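Local coordinates for interleukin-15 receptor alpha chain (Mus musculus, PDB 2PSM), which probably binds interleukin-15 through its single sushi domain, serving as the private alpha subunit of the cytokine's receptor, at residues N30-Y35 and L50-I55; K42-T47 and S68-R73. One frame throughout, in Å; residues are numbered along the deposited sequence.

In the fold
Both contacts belong to one sushi (SCR) domain, and their segments alternate along the chain: 42-47 falls between the two strands of contact 1, while 68-73 follows them. Contact 1 pairs neighbouring strands of the four-stranded antiparallel sheet, whereas contact 2 joins the two-stranded sheet 41-43/71-73 to the turn 44-47. Their centres are about 18 Å apart, on opposite sides of the chain's centre, yet they touch, Tyr35 CB packing on Leu69 CD2 at 3.5 Å. Each holds one half of a domain disulfide, Cys53 with Cys11 and Cys71 with Cys37. Arg32, Arg34 and Arg43 all form salt bridges to acidic side chains of another protein's chain, so both contacts adjoin that binding surface.

Contact 1. Residues N30-Y35 and L50-I55; sequences NSRERY and LIECVI
Arg32, Glu33 and Arg34 pair with Glu52, Ile51 and Leu50 as adjacent antiparallel strands of the sushi-domain sheet, their axes 4.8 Å apart at closest. Backbone bonding defines the register. Glu33 and Ile51 form a hydrogen-bonded pair, Glu33 N to Ile51 O and Ile51 N to Glu33 O both measuring 3.0 Å. Further along the pair, Cys53 N donates to Ser31 O and Asn30 N to Cys53 O, the latter bond 2.7 Å long.

Charged groups share a face with Leu50. Arg32 and Glu52 make a long salt bridge, NE to OE1 3.6 Å, with guanidinium and carboxylate planes turned 48° apart, so the two groups do not lie flat together. Leu50 CD2 sits over one face of the Arg32 guanidinium, 3.5 Å from NH2, and Leu50 CB lies over a face of the Arg34 guanidinium. The leucine thus packs against both arginines, whose ends, Arg32 NH1 and Arg34 NH2, reach acidic side chains of another protein's chain, consistent with a cytokine-binding surface.

Glu33 and Ile51 occupy the other face, against Trp64 of strand 61-64. Glu33 carboxylate oxygens accept from the backbone N atoms of Lys25 and Asn26, and Tyr35 OH is hydrogen-bonded to Val15 O. With CG2 of Ile51 anti to its carbonyl carbon, that methyl meets the Tyr35 ring at its edge, 3.5 Å from CE2.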
loop_
_atom_site.group_PDB
_atom_site.type_symbol
_atom_site.label_atom_id
_atom_site.label_comp_id
_atom_site.label_asym_id
_atom_site.label_seq_id
_atom_site.Cartn_x
_atom_site.Cartn_y
_atom_site.Cartn_z
ATOM N N ASN B 30 7.864 20.477 1.202
ATOM C CA ASN B 30 6.892 19.767 2.037
ATOM C C ASN B 30 5.599 19.472 1.280
ATOM O O ASN B 30 4.721 18.780 1.793
ATOM C CB ASN B 30 6.563 20.545 3.315
ATOM C CG ASN B 30 7.757 20.691 4.232
ATOM O OD1 ASN B 30 8.517 19.742 4.437
ATOM N ND2 ASN B 30 7.925 21.881 4.801
ATOM N N SER B 31 5.478 19.989 0.060
ATOM C CA SER B 31 4.278 19.740 -0.734
ATOM C C SER B 31 4.199 18.285 -1.187
ATOM O O SER B 31 5.207 17.690 -1.564
ATOM C CB SER B 31 4.236 20.642 -1.966
ATOM O OG SER B 31 3.086 20.342 -2.752
ATOM N N ARG B 32 2.992 17.727 -1.153
ATOM C CA ARG B 32 2.749 16.343 -1.560
ATOM C C ARG B 32 1.771 16.345 -2.730
ATOM O O ARG B 32 0.632 16.786 -2.587
ATOM C CB ARG B 32 2.154 15.550 -0.387
ATOM C CG ARG B 32 3.047 15.526 0.841
ATOM C CD ARG B 32 2.329 14.983 2.074
ATOM N NE ARG B 32 2.848 13.683 2.484
ATOM C CZ ARG B 32 2.307 12.520 2.150
ATOM N NH1 ARG B 32 1.219 12.491 1.401
ATOM N NH2 ARG B 32 2.858 11.388 2.563
ATOM N N GLU B 33 2.218 15.858 -3.882
ATOM C CA GLU B 33 1.378 15.818 -5.076
ATOM C C GLU B 33 1.236 14.377 -5.542
ATOM O O GLU B 33 2.031 13.517 -5.171
ATOM C CB GLU B 33 1.999 16.659 -6.201
ATOM C CG GLU B 33 2.221 18.144 -5.879
ATOM C CD GLU B 33 0.927 18.957 -5.778
ATOM O OE1 GLU B 33 -0.061 18.618 -6.462
ATOM O OE2 GLU B 33 0.902 19.954 -5.026
ATOM N N ARG B 34 0.235 14.114 -6.371
ATOM C CA ARG B 34 0.018 12.761 -6.849
ATOM C C ARG B 34 -0.292 12.667 -8.326
ATOM O O ARG B 34 -1.096 13.434 -8.856
ATOM C CB ARG B 34 -1.128 12.096 -6.074
ATOM C CG ARG B 34 -0.789 11.685 -4.649
ATOM C CD ARG B 34 -1.993 11.014 -3.983
ATOM N NE ARG B 34 -1.733 10.715 -2.577
ATOM C CZ ARG B 34 -0.986 9.701 -2.155
ATOM N NH1 ARG B 34 -0.424 8.877 -3.030
ATOM N NH2 ARG B 34 -0.791 9.516 -0.854
ATOM N N TYR B 35 0.359 11.712 -8.980
ATOM C CA TYR B 35 0.132 11.435 -10.392
ATOM C C TYR B 35 -1.235 10.761 -10.465
ATOM O O TYR B 35 -1.707 10.202 -9.471
ATOM C CB TYR B 35 1.176 10.442 -10.912
ATOM C CG TYR B 35 2.563 11.016 -11.107
ATOM C CD1 TYR B 35 2.918 11.634 -12.306
ATOM C CD2 TYR B 35 3.520 10.932 -10.099
ATOM C CE1 TYR B 35 4.199 12.157 -12.498
ATOM C CE2 TYR B 35 4.800 11.448 -10.277
ATOM C CZ TYR B 35 5.132 12.061 -11.480
ATOM O OH TYR B 35 6.389 12.589 -11.659
ATOM N N LEU B 50 2.437 9.027 -5.328
ATOM C CA LEU B 50 2.984 10.171 -4.605
ATOM C C LEU B 50 4.425 10.615 -4.818
ATOM O O LEU B 50 5.322 9.802 -4.934
ATOM C CB LEU B 50 2.816 9.946 -3.094
ATOM C CG LEU B 50 3.369 11.065 -2.198
ATOM C CD1 LEU B 50 2.375 12.230 -2.173
ATOM C CD2 LEU B 50 3.597 10.548 -0.779
ATOM N N ILE B 51 4.616 11.933 -4.845
ATOM C CA ILE B 51 5.939 12.535 -4.907
ATOM C C ILE B 51 5.855 13.709 -3.945
ATOM O O ILE B 51 4.822 14.367 -3.850
ATOM C CB ILE B 51 6.340 13.050 -6.303
ATOM C CG1 ILE B 51 5.318 14.056 -6.837
ATOM C CG2 ILE B 51 6.543 11.874 -7.240
ATOM C CD1 ILE B 51 5.742 14.654 -8.174
ATOM N N GLU B 52 6.924 13.945 -3.200
ATOM C CA GLU B 52 6.944 15.043 -2.247
ATOM C C GLU B 52 8.140 15.929 -2.532
ATOM O O GLU B 52 9.205 15.434 -2.901
ATOM C CB GLU B 52 7.047 14.519 -0.814
ATOM C CG GLU B 52 6.936 15.615 0.234
ATOM C CD GLU B 52 7.009 15.084 1.651
ATOM O OE1 GLU B 52 6.409 14.018 1.913
ATOM O OE2 GLU B 52 7.654 15.741 2.502
ATOM N N CYS B 53 7.964 17.236 -2.371
ATOM C CA CYS B 53 9.056 18.169 -2.604
ATOM C C CYS B 53 9.863 18.313 -1.320
ATOM O O CYS B 53 9.399 18.918 -0.353
ATOM C CB CYS B 53 8.523 19.535 -3.043
ATOM S SG CYS B 53 9.892 20.693 -3.338
ATOM N N VAL B 54 11.062 17.735 -1.312
ATOM C CA VAL B 54 11.931 17.776 -0.144
ATOM C C VAL B 54 13.165 18.617 -0.426
ATOM O O VAL B 54 13.693 18.623 -1.540
ATOM C CB VAL B 54 12.379 16.354 0.282
ATOM C CG1 VAL B 54 11.158 15.460 0.478
ATOM C CG2 VAL B 54 13.310 15.759 -0.750
ATOM N N ILE B 55 13.620 19.321 0.603
ATOM C CA ILE B 55 14.771 20.200 0.492
ATOM C C ILE B 55 16.086 19.574 0.936
ATOM O O ILE B 55 16.133 18.743 1.845
ATOM C CB ILE B 55 14.554 21.485 1.336
ATOM C CG1 ILE B 55 15.699 22.477 1.105
ATOM C CG2 ILE B 55 14.471 21.128 2.822
ATOM C CD1 ILE B 55 15.675 23.138 -0.258
#

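Contact 2. Residues K42-T47 and S68-R73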
loop_
_atom_site.group_PDB
_atom_site.type_symbol
_atom_site.label_atom_id
_atom_site.label_comp_id
_atom_site.label_asym_id
_atom_site.label_seq_id
_atom_site.Cartn_x
_atom_site.Cartn_y
_atom_site.Cartn_z
ATOM N N LYS B 42 -4.533 1.557 -14.533
ATOM C CA LYS B 42 -4.657 1.494 -13.072
ATOM C C LYS B 42 -3.306 1.500 -12.370
ATOM O O LYS B 42 -2.339 0.908 -12.855
ATOM C CB LYS B 42 -5.397 0.216 -12.645
ATOM C CG LYS B 42 -6.891 0.194 -12.920
ATOM C CD LYS B 42 -7.620 1.228 -12.094
ATOM C CE LYS B 42 -9.124 1.091 -12.258
ATOM N NZ LYS B 42 -9.843 2.262 -11.676
ATOM N N ARG B 43 -3.249 2.162 -11.216
ATOM C CA ARG B 43 -2.023 2.207 -10.422
ATOM C C ARG B 43 -1.738 0.759 -10.034
ATOM O O ARG B 43 -2.596 0.084 -9.452
ATOM C CB ARG B 43 -2.231 3.042 -9.152
ATOM C CG ARG B 43 -1.145 2.838 -8.092
ATOM C CD ARG B 43 -1.416 3.662 -6.840
ATOM N NE ARG B 43 -2.564 3.151 -6.086
ATOM C CZ ARG B 43 -2.537 2.071 -5.308
ATOM N NH1 ARG B 43 -1.421 1.372 -5.161
ATOM N NH2 ARG B 43 -3.635 1.682 -4.681
ATOM N N LYS B 44 -0.556 0.271 -10.377
ATOM C CA LYS B 44 -0.209 -1.097 -10.031
ATOM C C LYS B 44 -0.117 -1.240 -8.520
ATOM O O LYS B 44 0.447 -0.380 -7.840
ATOM C CB LYS B 44 1.132 -1.488 -10.645
ATOM C CG LYS B 44 1.497 -2.933 -10.368
ATOM C CD LYS B 44 2.816 -3.299 -11.003
ATOM C CE LYS B 44 3.106 -4.781 -10.851
ATOM N NZ LYS B 44 4.345 -5.129 -11.601
ATOM N N ALA B 45 -0.665 -2.335 -8.004
ATOM C CA ALA B 45 -0.642 -2.604 -6.571
ATOM C C ALA B 45 0.811 -2.580 -6.088
ATOM O O ALA B 45 1.696 -3.130 -6.738
ATOM C CB ALA B 45 -1.279 -3.976 -6.291
ATOM N N GLY B 46 1.068 -1.934 -4.958
ATOM C CA GLY B 46 2.436 -1.881 -4.465
ATOM C C GLY B 46 3.208 -0.645 -4.890
ATOM O O GLY B 46 4.253 -0.341 -4.305
ATOM N N THR B 47 2.716 0.056 -5.913
ATOM C CA THR B 47 3.367 1.273 -6.387
ATOM C C THR B 47 2.581 2.486 -5.884
ATOM O O THR B 47 1.396 2.386 -5.579
ATOM C CB THR B 47 3.494 1.318 -7.954
ATOM O OG1 THR B 47 2.199 1.406 -8.561
ATOM C CG2 THR B 47 4.202 0.057 -8.462
ATOM N N SER B 68 7.448 5.686 -7.505
ATOM C CA SER B 68 7.550 4.256 -7.766
ATOM C C SER B 68 6.366 3.840 -8.616
ATOM O O SER B 68 6.216 2.668 -8.957
ATOM C CB SER B 68 7.533 3.462 -6.457
ATOM O OG SER B 68 6.268 3.557 -5.828
ATOM N N LEU B 69 5.533 4.817 -8.964
ATOM C CA LEU B 69 4.335 4.577 -9.751
ATOM C C LEU B 69 4.508 3.779 -11.033
ATOM O O LEU B 69 5.451 3.973 -11.799
ATOM C CB LEU B 69 3.661 5.899 -10.119
ATOM C CG LEU B 69 2.407 5.724 -10.991
ATOM C CD1 LEU B 69 1.337 4.963 -10.198
ATOM C CD2 LEU B 69 1.889 7.090 -11.435
ATOM N N LYS B 70 3.549 2.898 -11.261
ATOM C CA LYS B 70 3.507 2.074 -12.453
ATOM C C LYS B 70 2.029 1.996 -12.823
ATOM O O LYS B 70 1.210 1.516 -12.035
ATOM C CB LYS B 70 4.069 0.688 -12.154
ATOM C CG LYS B 70 3.752 -0.379 -13.182
ATOM C CD LYS B 70 4.476 -0.167 -14.499
ATOM C CE LYS B 70 4.255 -1.357 -15.423
ATOM N NZ LYS B 70 5.031 -1.225 -16.689
ATOM N N CYS B 71 1.685 2.509 -14.003
ATOM C CA CYS B 71 0.304 2.481 -14.465
ATOM C C CYS B 71 0.132 1.376 -15.497
ATOM O O CYS B 71 0.714 1.433 -16.587
ATOM C CB CYS B 71 -0.085 3.819 -15.088
ATOM S SG CYS B 71 -0.156 5.236 -13.953
ATOM N N ILE B 72 -0.671 0.373 -15.155
ATOM C CA ILE B 72 -0.913 -0.745 -16.054
ATOM C C ILE B 72 -2.343 -0.747 -16.596
ATOM O O ILE B 72 -3.229 -0.073 -16.065
ATOM C CB ILE B 72 -0.666 -2.094 -15.348
ATOM C CG1 ILE B 72 -1.663 -2.271 -14.199
ATOM C CG2 ILE B 72 0.767 -2.151 -14.825
ATOM C CD1 ILE B 72 -1.753 -3.698 -13.657
ATOM N N ARG B 73 -2.557 -1.522 -17.653
ATOM C CA ARG B 73 -3.868 -1.633 -18.269
ATOM C C ARG B 73 -4.892 -2.149 -17.274
ATOM O O ARG B 73 -4.686 -3.181 -16.636
ATOM C CB ARG B 73 -3.808 -2.579 -19.467
ATOM C CG ARG B 73 -2.971 -2.053 -20.618
ATOM C CD ARG B 73 -3.036 -2.980 -21.819
ATOM N NE ARG B 73 -2.316 -2.423 -22.960
ATOM C CZ ARG B 73 -2.248 -3.000 -24.156
ATOM N NH1 ARG B 73 -2.860 -4.157 -24.374
ATOM N NH2 ARG B 73 -1.571 -2.415 -25.137
HETATM O O HOH W 1 5.862 1.846 -3.691
#
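Thr47 OG1 stands between the two segments: it donates to Lys44 O at 2.6 Å and receives a weak bond from Lys70 N at 3.4 Å. A chi1 of 66° sets this oxygen between the threonine's own backbone N and carbonyl carbon, while CG2 packs on Lys70 CB. Lys44 O also accepts Thr47 N, the closing bond of a type II turn from Lys44 to Thr47, so two donors satisfy it. With an alanine here, Lys44 O would probably keep the turn bond alone and Lys70 N lose its weak acceptor.

Beyond the turn, the short antiparallel sheet of this sushi domain takes over. Lys42 and Ile72 form a hydrogen-bonded pair, Lys42 N to Ile72 O measuring 2.6 Å and Ile72 N to Lys42 O 2.9 Å. Lys44 N continues the pattern to Lys70 O at 2.7 Å, with an N-H...O angle of 165°.

Arg43 NH1 reaches across the turn to Thr47 O at 3.0 Å, 18° out of the guanidinium plane, while its NH2 pairs with acidic side chains of another protein's chain. One water bridges Gly46 O, to which it donates, and Ser68 OG, itself hydrogen-bonded to Ser48 N. The chemistry implies a turn braced internally by Thr47 that offers Arg43 and the backbone N-H groups of Ala45 and Gly46 to acidic side chains of that partner, and Arg43 O to an aromatic one, consistent with a cytokine-binding surface.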